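Local coordinates for NTD biosynthesis operon protein NtdA (Bacillus subtilis subsp. subtilis, PDB 4K2M) that catalyses the reversible, pyridoxal phosphate-dependent transfer of an amino group from glutamate to 3-dehydro-glucose 6-phosphate, forming kanosamine 6-phosphate for antibiotic biosynthesis, at residues A[76-81]-A[306-311]; A[248-253]-A[314-319]; A[318-323]-A[348-353]. All coordinates share one frame; numbering follows the deposited sequence.

Interaction 1: residues A[76-81]-A[306-311]; sequences RLITND and LERMKY
The guanidinium of Arg-308 reaches the Leu-77/Ile-78 loop, and all three of its nitrogens have oxygens close by. NE forms a salt bridge with Glu-82, and NH1 makes a weak hydrogen bond to Val-253 O. NH2 lies 2.9 Å from Leu-77 O, which sits at the edge of the group, near its plane. A bend in the Arg-308 chain (chi3 72°) turns the flat end toward the loop. Ile-78 crosses it at about a right angle, with CG1 standing 3.7 Å above one face of the guanidinium and displaced toward its rim.

Farther along, Tyr-311 faces the start of helix 80-93. Its OH touches Asp-81 CB at 3.3 Å, but its hydrogen bond is with Asp-85 OD2, one turn further along the helix. Thr-79 OG1 is 4.1 Å from Tyr-311 CE1 and serves as the helix N-cap; Glu-82 OE1 accepts from Thr-79 N, as in a capping box. Glu-82 therefore serves both the helix end and Arg-308. Ile-78 also packs on Leu-94 and Arg-308 on Phe-99, both of the second subunit, which places this junction of helices 80-93 and 299-308 at the dimer interface.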
loop_
_atom_site.group_PDB
_atom_site.type_symbol
_atom_site.label_atom_id
_atom_site.label_comp_id
_atom_site.label_asym_id
_atom_site.label_seq_id
_atom_site.Cartn_x
_atom_site.Cartn_y
_atom_site.Cartn_z
ATOM N N ARG A 76 8.962 14.672 14.953
ATOM C CA ARG A 76 8.082 15.449 15.807
ATOM C C ARG A 76 6.626 15.427 15.360
ATOM O O ARG A 76 5.757 15.982 16.034
ATOM C CB ARG A 76 8.618 16.880 15.947
ATOM C CG ARG A 76 9.913 16.924 16.754
ATOM C CD ARG A 76 10.541 18.310 16.731
ATOM N NE ARG A 76 9.663 19.346 17.280
ATOM C CZ ARG A 76 9.900 20.647 17.138
ATOM N NH1 ARG A 76 10.981 21.048 16.467
ATOM N NH2 ARG A 76 9.049 21.536 17.640
ATOM N N LEU A 77 6.347 14.768 14.242
ATOM C CA LEU A 77 4.967 14.639 13.792
ATOM C C LEU A 77 4.235 13.530 14.544
ATOM O O LEU A 77 3.024 13.363 14.397
ATOM C CB LEU A 77 4.898 14.389 12.284
ATOM C CG LEU A 77 5.297 15.577 11.421
ATOM C CD1 LEU A 77 5.220 15.217 9.939
ATOM C CD2 LEU A 77 4.391 16.754 11.729
ATOM N N ILE A 78 4.963 12.765 15.347
ATOM C CA ILE A 78 4.316 11.740 16.146
ATOM C C ILE A 78 4.788 11.932 17.583
ATOM O O ILE A 78 5.984 12.014 17.827
ATOM C CB ILE A 78 4.585 10.314 15.596
ATOM C CG1 ILE A 78 3.777 9.272 16.378
ATOM C CG2 ILE A 78 6.078 9.970 15.607
ATOM C CD1 ILE A 78 4.030 7.820 15.921
ATOM N N THR A 79 3.851 12.056 18.521
ATOM C CA THR A 79 4.206 12.372 19.916
ATOM C C THR A 79 4.514 11.124 20.714
ATOM O O THR A 79 4.192 10.010 20.279
ATOM C CB THR A 79 3.075 13.142 20.622
ATOM O OG1 THR A 79 1.920 12.296 20.735
ATOM C CG2 THR A 79 2.713 14.390 19.824
ATOM N N ASN A 80 5.133 11.289 21.883
ATOM C CA ASN A 80 5.411 10.133 22.720
ATOM C C ASN A 80 4.119 9.424 23.122
ATOM O O ASN A 80 4.072 8.196 23.202
ATOM C CB ASN A 80 6.217 10.530 23.970
ATOM C CG ASN A 80 7.654 10.915 23.650
ATOM O OD1 ASN A 80 8.191 10.555 22.602
ATOM N ND2 ASN A 80 8.288 11.649 24.568
ATOM N N ASP A 81 3.064 10.191 23.384
ATOM C CA ASP A 81 1.789 9.586 23.767
ATOM C C ASP A 81 1.198 8.733 22.636
ATOM O O ASP A 81 0.626 7.664 22.871
ATOM C CB ASP A 81 0.788 10.645 24.237
ATOM C CG ASP A 81 1.071 11.136 25.662
ATOM O OD1 ASP A 81 1.961 10.564 26.337
ATOM O OD2 ASP A 81 0.389 12.088 26.101
ATOM N N LEU A 306 -7.045 4.285 14.308
ATOM C CA LEU A 306 -8.049 4.461 15.347
ATOM C C LEU A 306 -7.404 5.053 16.597
ATOM O O LEU A 306 -8.087 5.661 17.419
ATOM C CB LEU A 306 -8.749 3.137 15.652
ATOM C CG LEU A 306 -9.704 2.730 14.534
ATOM C CD1 LEU A 306 -10.098 1.264 14.621
ATOM C CD2 LEU A 306 -10.955 3.620 14.562
ATOM N N GLU A 307 -6.093 4.884 16.741
ATOM C CA GLU A 307 -5.386 5.526 17.854
ATOM C C GLU A 307 -5.012 6.954 17.512
ATOM O O GLU A 307 -5.272 7.877 18.288
ATOM C CB GLU A 307 -4.116 4.761 18.230
ATOM C CG GLU A 307 -4.354 3.403 18.846
ATOM C CD GLU A 307 -5.317 3.453 20.014
ATOM O OE1 GLU A 307 -5.176 4.352 20.874
ATOM O OE2 GLU A 307 -6.233 2.604 20.056
ATOM N N ARG A 308 -4.396 7.157 16.351
ATOM C CA ARG A 308 -3.882 8.485 16.033
ATOM C C ARG A 308 -5.003 9.479 15.816
ATOM O O ARG A 308 -4.808 10.676 16.005
ATOM C CB ARG A 308 -2.917 8.439 14.826
ATOM C CG ARG A 308 -1.678 7.571 15.109
ATOM C CD ARG A 308 -0.551 7.839 14.117
ATOM N NE ARG A 308 0.043 9.147 14.377
ATOM C CZ ARG A 308 0.933 9.765 13.609
ATOM N NH1 ARG A 308 1.374 9.208 12.479
ATOM N NH2 ARG A 308 1.399 10.950 13.998
ATOM N N MET A 309 -6.183 8.987 15.440
ATOM C CA MET A 309 -7.319 9.861 15.184
ATOM C C MET A 309 -7.767 10.572 16.443
ATOM O O MET A 309 -8.419 11.615 16.361
ATOM C CB MET A 309 -8.500 9.071 14.603
ATOM C CG MET A 309 -9.495 9.920 13.824
ATOM S SD MET A 309 -10.690 8.887 12.933
ATOM C CE MET A 309 -10.242 7.319 13.659
ATOM N N LYS A 310 -7.425 10.016 17.604
ATOM C CA LYS A 310 -7.827 10.618 18.875
ATOM C C LYS A 310 -7.203 11.991 19.075
ATOM O O LYS A 310 -7.657 12.769 19.921
ATOM C CB LYS A 310 -7.444 9.703 20.035
ATOM C CG LYS A 310 -8.111 8.340 19.967
ATOM C CD LYS A 310 -7.521 7.409 21.013
ATOM C CE LYS A 310 -8.288 6.096 21.034
ATOM N NZ LYS A 310 -7.717 5.151 22.033
ATOM N N TYR A 311 -6.174 12.282 18.287
ATOM C CA TYR A 311 -5.419 13.526 18.395
ATOM C C TYR A 311 -5.840 14.568 17.352
ATOM O O TYR A 311 -5.373 15.704 17.397
ATOM C CB TYR A 311 -3.904 13.241 18.272
ATOM C CG TYR A 311 -3.352 12.376 19.387
ATOM C CD1 TYR A 311 -2.617 12.928 20.433
ATOM C CD2 TYR A 311 -3.573 11.004 19.394
ATOM C CE1 TYR A 311 -2.120 12.119 21.467
ATOM C CE2 TYR A 311 -3.082 10.194 20.418
ATOM C CZ TYR A 311 -2.365 10.754 21.445
ATOM O OH TYR A 311 -1.900 9.910 22.436
#

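Interaction 2: residues A[248-253]-A[314-319]; sequences YKNFGV and LNNFKR. With O1G (3-deoxy-3-[(E)-({3-hydroxy-2-methyl-5-[(phosphonooxy)methyl]pyridin-4-yl}methylidene)amino]-6-O-phosphono-alpha-D-gluco pyranose), chain C; ACT (acetate ion), chain F.
The amide of Asn-250 is stacked on the guanidinium of Arg-319, the two planes only 14° apart. Asn-250 OD1 lies over the middle of that face, 3.2 Å from Arg-319 CZ, while an acetate ion, probably from the crystallisation liquor, and waters 1 and 2 line the guanidinium edge. This is the lysine loop of the aspartate aminotransferase fold, here braced against helix 312-329. OD1 makes no hydrogen bond to the arginine, whose N-H groups point along their own plane; it accepts one from His-351.

Asn-250 ND2 gives a weak bond to Asn-316 OD1 (3.0 Å, 134°), the amides nearly perpendicular, and a further bond to Val-349 O. Asn-316 ND2 is held by Ile-229 O. Arg-319 runs extended from CG to NE, which carries its head out to the acetate, where NH2 meets OXT at 3.0 Å.

Lys-249 is not attached to the cofactor: the external aldimine has formed, and NZ donates to the sugar O4 at 2.8 Å. Tyr-248 OH donates to the sugar phosphate oxygen OP8. Water 2 donates to both Asn-250 O and Asn-316 OD1, and accepts from Arg-319 NE at 2.8 Å.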
loop_
_atom_site.group_PDB
_atom_site.type_symbol
_atom_site.label_atom_id
_atom_site.label_comp_id
_atom_site.label_asym_id
_atom_site.label_seq_id
_atom_site.Cartn_x
_atom_site.Cartn_y
_atom_site.Cartn_z
ATOM N N TYR A 248 2.463 12.498 7.018
ATOM C CA TYR A 248 2.665 13.939 7.112
ATOM C C TYR A 248 1.353 14.713 7.069
ATOM O O TYR A 248 1.357 15.937 7.207
ATOM C CB TYR A 248 3.576 14.449 5.998
ATOM C CG TYR A 248 4.752 13.550 5.705
ATOM C CD1 TYR A 248 5.505 12.984 6.728
ATOM C CD2 TYR A 248 5.085 13.247 4.401
ATOM C CE1 TYR A 248 6.576 12.142 6.441
ATOM C CE2 TYR A 248 6.142 12.430 4.107
ATOM C CZ TYR A 248 6.885 11.880 5.118
ATOM O OH TYR A 248 7.935 11.046 4.790
ATOM N N LYS A 249 0.236 14.022 6.870
ATOM C CA LYS A 249 -1.053 14.727 6.758
ATOM C C LYS A 249 -1.571 15.188 8.129
ATOM O O LYS A 249 -1.043 14.801 9.176
ATOM C CB LYS A 249 -2.102 13.856 6.044
ATOM C CG LYS A 249 -1.723 13.444 4.604
ATOM C CD LYS A 249 -1.506 14.650 3.696
ATOM C CE LYS A 249 -0.923 14.196 2.364
ATOM N NZ LYS A 249 0.503 13.752 2.564
ATOM N N ASN A 250 -2.611 16.021 8.127
ATOM C CA ASN A 250 -3.162 16.514 9.397
ATOM C C ASN A 250 -3.579 15.370 10.315
ATOM O O ASN A 250 -3.513 15.477 11.541
ATOM C CB ASN A 250 -4.362 17.431 9.131
ATOM C CG ASN A 250 -3.946 18.811 8.660
ATOM O OD1 ASN A 250 -2.906 18.974 8.025
ATOM N ND2 ASN A 250 -4.762 19.820 8.973
ATOM N N PHE A 251 -4.044 14.287 9.698
ATOM C CA PHE A 251 -4.272 13.025 10.385
ATOM C C PHE A 251 -3.621 11.957 9.507
ATOM O O PHE A 251 -3.932 11.857 8.316
ATOM C CB PHE A 251 -5.772 12.728 10.504
ATOM C CG PHE A 251 -6.072 11.270 10.743
ATOM C CD1 PHE A 251 -5.396 10.566 11.724
ATOM C CD2 PHE A 251 -7.018 10.605 9.970
ATOM C CE1 PHE A 251 -5.646 9.220 11.942
ATOM C CE2 PHE A 251 -7.286 9.267 10.181
ATOM C CZ PHE A 251 -6.588 8.564 11.176
ATOM N N GLY A 252 -2.715 11.175 10.084
ATOM C CA GLY A 252 -2.091 10.099 9.343
ATOM C C GLY A 252 -1.908 8.847 10.169
ATOM O O GLY A 252 -2.119 8.864 11.380
ATOM N N VAL A 253 -1.548 7.756 9.495
ATOM C CA VAL A 253 -1.251 6.497 10.157
ATOM C C VAL A 253 0.269 6.304 10.159
ATOM O O VAL A 253 1.019 7.286 10.163
ATOM C CB VAL A 253 -2.013 5.309 9.503
ATOM C CG1 VAL A 253 -3.531 5.490 9.717
ATOM C CG2 VAL A 253 -1.695 5.206 8.002
ATOM N N LEU A 314 -7.630 18.169 18.342
ATOM C CA LEU A 314 -6.653 18.991 19.064
ATOM C C LEU A 314 -5.562 19.471 18.109
ATOM O O LEU A 314 -5.183 20.639 18.117
ATOM C CB LEU A 314 -6.018 18.215 20.210
ATOM C CG LEU A 314 -4.824 18.928 20.860
ATOM C CD1 LEU A 314 -5.280 20.203 21.581
ATOM C CD2 LEU A 314 -4.058 18.009 21.805
ATOM N N ASN A 315 -5.073 18.572 17.267
ATOM C CA ASN A 315 -4.004 18.934 16.339
ATOM C C ASN A 315 -4.443 19.963 15.320
ATOM O O ASN A 315 -3.689 20.898 15.003
ATOM C CB ASN A 315 -3.427 17.694 15.645
ATOM C CG ASN A 315 -2.446 16.942 16.512
ATOM O OD1 ASN A 315 -1.971 17.449 17.544
ATOM N ND2 ASN A 315 -2.108 15.721 16.091
ATOM N N ASN A 316 -5.654 19.811 14.797
ATOM C CA ASN A 316 -6.152 20.792 13.840
ATOM C C ASN A 316 -6.345 22.137 14.530
ATOM O O ASN A 316 -6.062 23.181 13.942
ATOM C CB ASN A 316 -7.441 20.326 13.153
ATOM C CG ASN A 316 -7.170 19.591 11.852
ATOM O OD1 ASN A 316 -6.047 19.129 11.615
ATOM N ND2 ASN A 316 -8.185 19.496 10.992
ATOM N N PHE A 317 -6.784 22.119 15.781
ATOM C CA PHE A 317 -6.894 23.375 16.508
ATOM C C PHE A 317 -5.512 24.033 16.672
ATOM O O PHE A 317 -5.353 25.254 16.481
ATOM C CB PHE A 317 -7.547 23.189 17.882
ATOM C CG PHE A 317 -7.677 24.476 18.635
ATOM C CD1 PHE A 317 -8.740 25.332 18.381
ATOM C CD2 PHE A 317 -6.703 24.848 19.554
ATOM C CE1 PHE A 317 -8.851 26.537 19.056
ATOM C CE2 PHE A 317 -6.798 26.045 20.233
ATOM C CZ PHE A 317 -7.870 26.892 19.994
ATOM N N LYS A 318 -4.504 23.238 17.003
ATOM C CA LYS A 318 -3.166 23.803 17.182
ATOM C C LYS A 318 -2.656 24.410 15.878
ATOM O O LYS A 318 -2.023 25.466 15.892
ATOM C CB LYS A 318 -2.202 22.751 17.727
ATOM C CG LYS A 318 -2.441 22.431 19.225
ATOM C CD LYS A 318 -1.418 21.430 19.738
ATOM C CE LYS A 318 -0.092 22.117 20.063
ATOM N NZ LYS A 318 0.923 21.108 20.527
ATOM N N ARG A 319 -2.925 23.744 14.761
ATOM C CA ARG A 319 -2.582 24.310 13.455
ATOM C C ARG A 319 -3.246 25.650 13.223
ATOM O O ARG A 319 -2.604 26.587 12.731
ATOM C CB ARG A 319 -2.964 23.343 12.327
ATOM C CG ARG A 319 -2.101 22.098 12.276
ATOM C CD ARG A 319 -2.626 21.185 11.155
ATOM N NE ARG A 319 -1.805 19.982 11.009
ATOM C CZ ARG A 319 -0.750 19.889 10.204
ATOM N NH1 ARG A 319 -0.392 20.924 9.458
ATOM N NH2 ARG A 319 -0.035 18.763 10.165
HETATM P P O1G C . -0.861 9.741 -0.870
HETATM C C3A O1G C . -1.469 15.436 -1.846
HETATM O O3 O1G C . -0.741 16.326 -1.130
HETATM C C1 O1G C . 4.595 15.172 0.073
HETATM N "N1'" O1G C . -3.251 14.900 -3.307
HETATM C C2 O1G C . 3.160 15.392 -0.413
HETATM O O2 O1G C . 2.814 16.712 0.128
HETATM C C9A O1G C . -2.564 15.829 -2.623
HETATM C C2A O1G C . -3.028 17.272 -2.720
HETATM C C3 O1G C . 2.174 14.312 0.063
HETATM N "N3'" O1G C . 0.952 14.558 -0.723
HETATM O O1 O1G C . 4.724 15.410 1.483
HETATM C C4 O1G C . 2.737 12.889 -0.120
HETATM O O4 O1G C . 1.913 12.134 0.791
HETATM C C4A O1G C . -1.094 14.105 -1.784
HETATM C C4B O1G C . 0.074 13.666 -0.993
HETATM C C5 O1G C . 4.147 12.855 0.471
HETATM O O5 O1G C . 5.000 13.817 -0.162
HETATM C C5A O1G C . -1.821 13.164 -2.508
HETATM C C5T O1G C . -1.552 11.651 -2.568
HETATM C C6 O1G C . 4.896 11.584 0.184
HETATM C C6A O1G C . -2.896 13.597 -3.269
HETATM O OP1 O1G C . -0.967 8.860 -2.097
HETATM O OP2 O1G C . -1.592 9.191 0.309
HETATM O OP3 O1G C . 0.596 10.188 -0.608
HETATM O OP4 O1G C . -1.717 11.088 -1.247
HETATM O O6 O1G C . 6.059 11.411 0.900
HETATM P "P'" O1G C . 6.537 9.942 1.349
HETATM O OP6 O1G C . 5.456 9.429 2.277
HETATM O OP7 O1G C . 6.729 9.096 0.112
HETATM O OP8 O1G C . 7.853 10.246 2.071
HETATM C C ACT F . 2.310 19.174 7.914
HETATM O O ACT F . 1.663 20.085 8.405
HETATM O OXT ACT F . 2.347 18.090 8.485
HETATM C CH3 ACT F . 3.067 19.410 6.630
HETATM O O HOH W 1 -0.467 16.429 11.792
HETATM O O HOH W 2 -3.449 18.243 12.371
HETATM O O HOH W 3 -3.812 14.402 14.008
#

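Interaction 3: residues A[318-323]-A[348-353]; sequences KRLFLA and HVWHLF. With ACT (acetate ion), chain F.
The loop that leads into strand 353-356 lies along helix 312-329, with the Trp-350 indole sandwiched between Ala-323 of the helix and His-348 of its own loop. Ala-323 CB sits over one face in a CH-pi contact, 3.5 Å from the centroid of the five-membered ring and 20° off its normal. The His-348 imidazole covers the opposite face, and its ND1 accepts a hydrogen bond from Trp-350 N at 3.0 Å. Leu-320 adds CD1, 3.6 Å from Trp-350 NE1.

One turn before Ala-323, Arg-319 NH1 donates to Trp-350 O at 3.1 Å, in the carbonyl plane and onto a lone pair. Its bond to His-351 O is weak (123°). The same nitrogen meets the acetate, so it is shared among three oxygens beside the turn where Trp-350 takes a left-handed backbone conformation.

His-351 CB points away from the helix; the ring contacts Gln-227, which binds pyridoxal phosphate, and its ND1 is hydrogen-bonded to Asn-250 OD1. Phe-353 closes the other end, CE1 3.9 Å from Ala-323 CB. Trp-350 and Phe-353 pack on Ile-327 of the same helix, Leu-320 meets helix 13-24, and Phe-353 pairs through its backbone with Leu-415 of strand 412-415.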
loop_
_atom_site.group_PDB
_atom_site.type_symbol
_atom_site.label_atom_id
_atom_site.label_comp_id
_atom_site.label_asym_id
_atom_site.label_seq_id
_atom_site.Cartn_x
_atom_site.Cartn_y
_atom_site.Cartn_z
ATOM N N LYS A 318 -4.504 23.238 17.003
ATOM C CA LYS A 318 -3.166 23.803 17.182
ATOM C C LYS A 318 -2.656 24.410 15.878
ATOM O O LYS A 318 -2.023 25.466 15.892
ATOM C CB LYS A 318 -2.202 22.751 17.727
ATOM C CG LYS A 318 -2.441 22.431 19.225
ATOM C CD LYS A 318 -1.418 21.430 19.738
ATOM C CE LYS A 318 -0.092 22.117 20.063
ATOM N NZ LYS A 318 0.923 21.108 20.527
ATOM N N ARG A 319 -2.925 23.744 14.761
ATOM C CA ARG A 319 -2.582 24.310 13.455
ATOM C C ARG A 319 -3.246 25.650 13.223
ATOM O O ARG A 319 -2.604 26.587 12.731
ATOM C CB ARG A 319 -2.964 23.343 12.327
ATOM C CG ARG A 319 -2.101 22.098 12.276
ATOM C CD ARG A 319 -2.626 21.185 11.155
ATOM N NE ARG A 319 -1.805 19.982 11.009
ATOM C CZ ARG A 319 -0.750 19.889 10.204
ATOM N NH1 ARG A 319 -0.392 20.924 9.458
ATOM N NH2 ARG A 319 -0.035 18.763 10.165
ATOM N N LEU A 320 -4.527 25.751 13.578
ATOM C CA LEU A 320 -5.249 27.006 13.406
ATOM C C LEU A 320 -4.618 28.104 14.276
ATOM O O LEU A 320 -4.462 29.253 13.833
ATOM C CB LEU A 320 -6.728 26.831 13.770
ATOM C CG LEU A 320 -7.520 28.125 13.976
ATOM C CD1 LEU A 320 -7.643 28.911 12.678
ATOM C CD2 LEU A 320 -8.900 27.838 14.583
ATOM N N PHE A 321 -4.269 27.755 15.513
ATOM C CA PHE A 321 -3.671 28.734 16.417
ATOM C C PHE A 321 -2.378 29.253 15.817
ATOM O O PHE A 321 -2.119 30.461 15.814
ATOM C CB PHE A 321 -3.393 28.144 17.804
ATOM C CG PHE A 321 -2.850 29.154 18.782
ATOM C CD1 PHE A 321 -3.713 30.014 19.453
ATOM C CD2 PHE A 321 -1.484 29.260 19.012
ATOM C CE1 PHE A 321 -3.230 30.958 20.354
ATOM C CE2 PHE A 321 -0.989 30.202 19.912
ATOM C CZ PHE A 321 -1.870 31.057 20.578
ATOM N N LEU A 322 -1.565 28.337 15.302
ATOM C CA LEU A 322 -0.321 28.721 14.646
ATOM C C LEU A 322 -0.566 29.633 13.447
ATOM O O LEU A 322 0.140 30.627 13.272
ATOM C CB LEU A 322 0.455 27.483 14.196
ATOM C CG LEU A 322 1.088 26.717 15.358
ATOM C CD1 LEU A 322 1.589 25.365 14.848
ATOM C CD2 LEU A 322 2.243 27.504 16.022
ATOM N N ALA A 323 -1.554 29.302 12.621
ATOM C CA ALA A 323 -1.835 30.096 11.432
ATOM C C ALA A 323 -2.293 31.491 11.840
ATOM O O ALA A 323 -1.853 32.493 11.276
ATOM C CB ALA A 323 -2.889 29.415 10.549
ATOM N N HIS A 348 -10.379 26.445 6.024
ATOM C CA HIS A 348 -8.964 26.101 5.865
ATOM C C HIS A 348 -8.583 25.238 7.067
ATOM O O HIS A 348 -9.007 25.522 8.191
ATOM C CB HIS A 348 -8.124 27.396 5.891
ATOM C CG HIS A 348 -6.829 27.321 5.130
ATOM N ND1 HIS A 348 -5.933 26.283 5.261
ATOM C CD2 HIS A 348 -6.275 28.194 4.251
ATOM C CE1 HIS A 348 -4.889 26.508 4.476
ATOM N NE2 HIS A 348 -5.070 27.660 3.859
ATOM N N VAL A 349 -7.799 24.180 6.846
ATOM C CA VAL A 349 -7.310 23.381 7.967
ATOM C C VAL A 349 -5.794 23.470 8.144
ATOM O O VAL A 349 -5.224 22.786 8.983
ATOM C CB VAL A 349 -7.770 21.907 7.922
ATOM C CG1 VAL A 349 -9.277 21.811 8.079
ATOM C CG2 VAL A 349 -7.312 21.212 6.609
ATOM N N TRP A 350 -5.153 24.316 7.345
ATOM C CA TRP A 350 -3.775 24.716 7.603
ATOM C C TRP A 350 -2.826 23.537 7.586
ATOM O O TRP A 350 -2.014 23.350 8.491
ATOM C CB TRP A 350 -3.682 25.492 8.928
ATOM C CG TRP A 350 -4.643 26.650 8.938
ATOM C CD1 TRP A 350 -5.795 26.758 9.676
ATOM C CD2 TRP A 350 -4.555 27.839 8.145
ATOM N NE1 TRP A 350 -6.431 27.955 9.378
ATOM C CE2 TRP A 350 -5.685 28.632 8.444
ATOM C CE3 TRP A 350 -3.626 28.312 7.204
ATOM C CZ2 TRP A 350 -5.907 29.877 7.848
ATOM C CZ3 TRP A 350 -3.853 29.549 6.603
ATOM C CH2 TRP A 350 -4.984 30.318 6.931
ATOM N N HIS A 351 -2.921 22.734 6.529
ATOM C CA HIS A 351 -1.942 21.676 6.342
ATOM C C HIS A 351 -0.564 22.275 6.022
ATOM O O HIS A 351 0.465 21.815 6.527
ATOM C CB HIS A 351 -2.365 20.747 5.206
ATOM C CG HIS A 351 -1.344 19.698 4.906
ATOM N ND1 HIS A 351 -0.989 18.729 5.817
ATOM C CD2 HIS A 351 -0.577 19.488 3.811
ATOM C CE1 HIS A 351 -0.055 17.954 5.290
ATOM N NE2 HIS A 351 0.213 18.394 4.076
ATOM N N LEU A 352 -0.560 23.287 5.154
ATOM C CA LEU A 352 0.632 24.066 4.834
ATOM C C LEU A 352 0.264 25.531 4.976
ATOM O O LEU A 352 -0.912 25.880 4.864
ATOM C CB LEU A 352 1.128 23.743 3.411
ATOM C CG LEU A 352 1.769 22.345 3.296
ATOM C CD1 LEU A 352 1.593 21.709 1.893
ATOM C CD2 LEU A 352 3.251 22.381 3.680
ATOM N N PHE A 353 1.257 26.385 5.226
ATOM C CA PHE A 353 1.004 27.807 5.469
ATOM C C PHE A 353 1.740 28.631 4.426
ATOM O O PHE A 353 2.955 28.845 4.542
ATOM C CB PHE A 353 1.473 28.241 6.868
ATOM C CG PHE A 353 1.104 29.661 7.188
ATOM C CD1 PHE A 353 -0.140 29.949 7.741
ATOM C CD2 PHE A 353 1.972 30.718 6.879
ATOM C CE1 PHE A 353 -0.524 31.267 7.998
ATOM C CE2 PHE A 353 1.601 32.043 7.147
ATOM C CZ PHE A 353 0.342 32.311 7.698
HETATM C C ACT F . 2.310 19.174 7.914
HETATM O O ACT F . 1.663 20.085 8.405
HETATM O OXT ACT F . 2.347 18.090 8.485
HETATM C CH3 ACT F . 3.067 19.410 6.630
#

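In the fold
Interactions 2 and 3 are buried and share helix 312-329, Arg-319 serving both; interaction 1 lies farther out, about 17 Å between its centre and that of the chain, with Asp-81 exposed. The chemistry follows the place. Near the cofactor, interaction 2 is polar and threaded with water, whereas interaction 3 packs loop aromatics against the same helix, beside two carbonyls that Arg-319 holds. Interaction 1 is packing round Arg-308 and Tyr-311, whose main polar partners lie on helix 80-93, beside the second subunit, which interaction 2 also touches and interaction 3 does not. Val-253 joins interactions 1 and 2 through Arg-308, and Asn-250 joins 2 and 3 through Val-349 and His-351, so the three contacts adjoin in sequence.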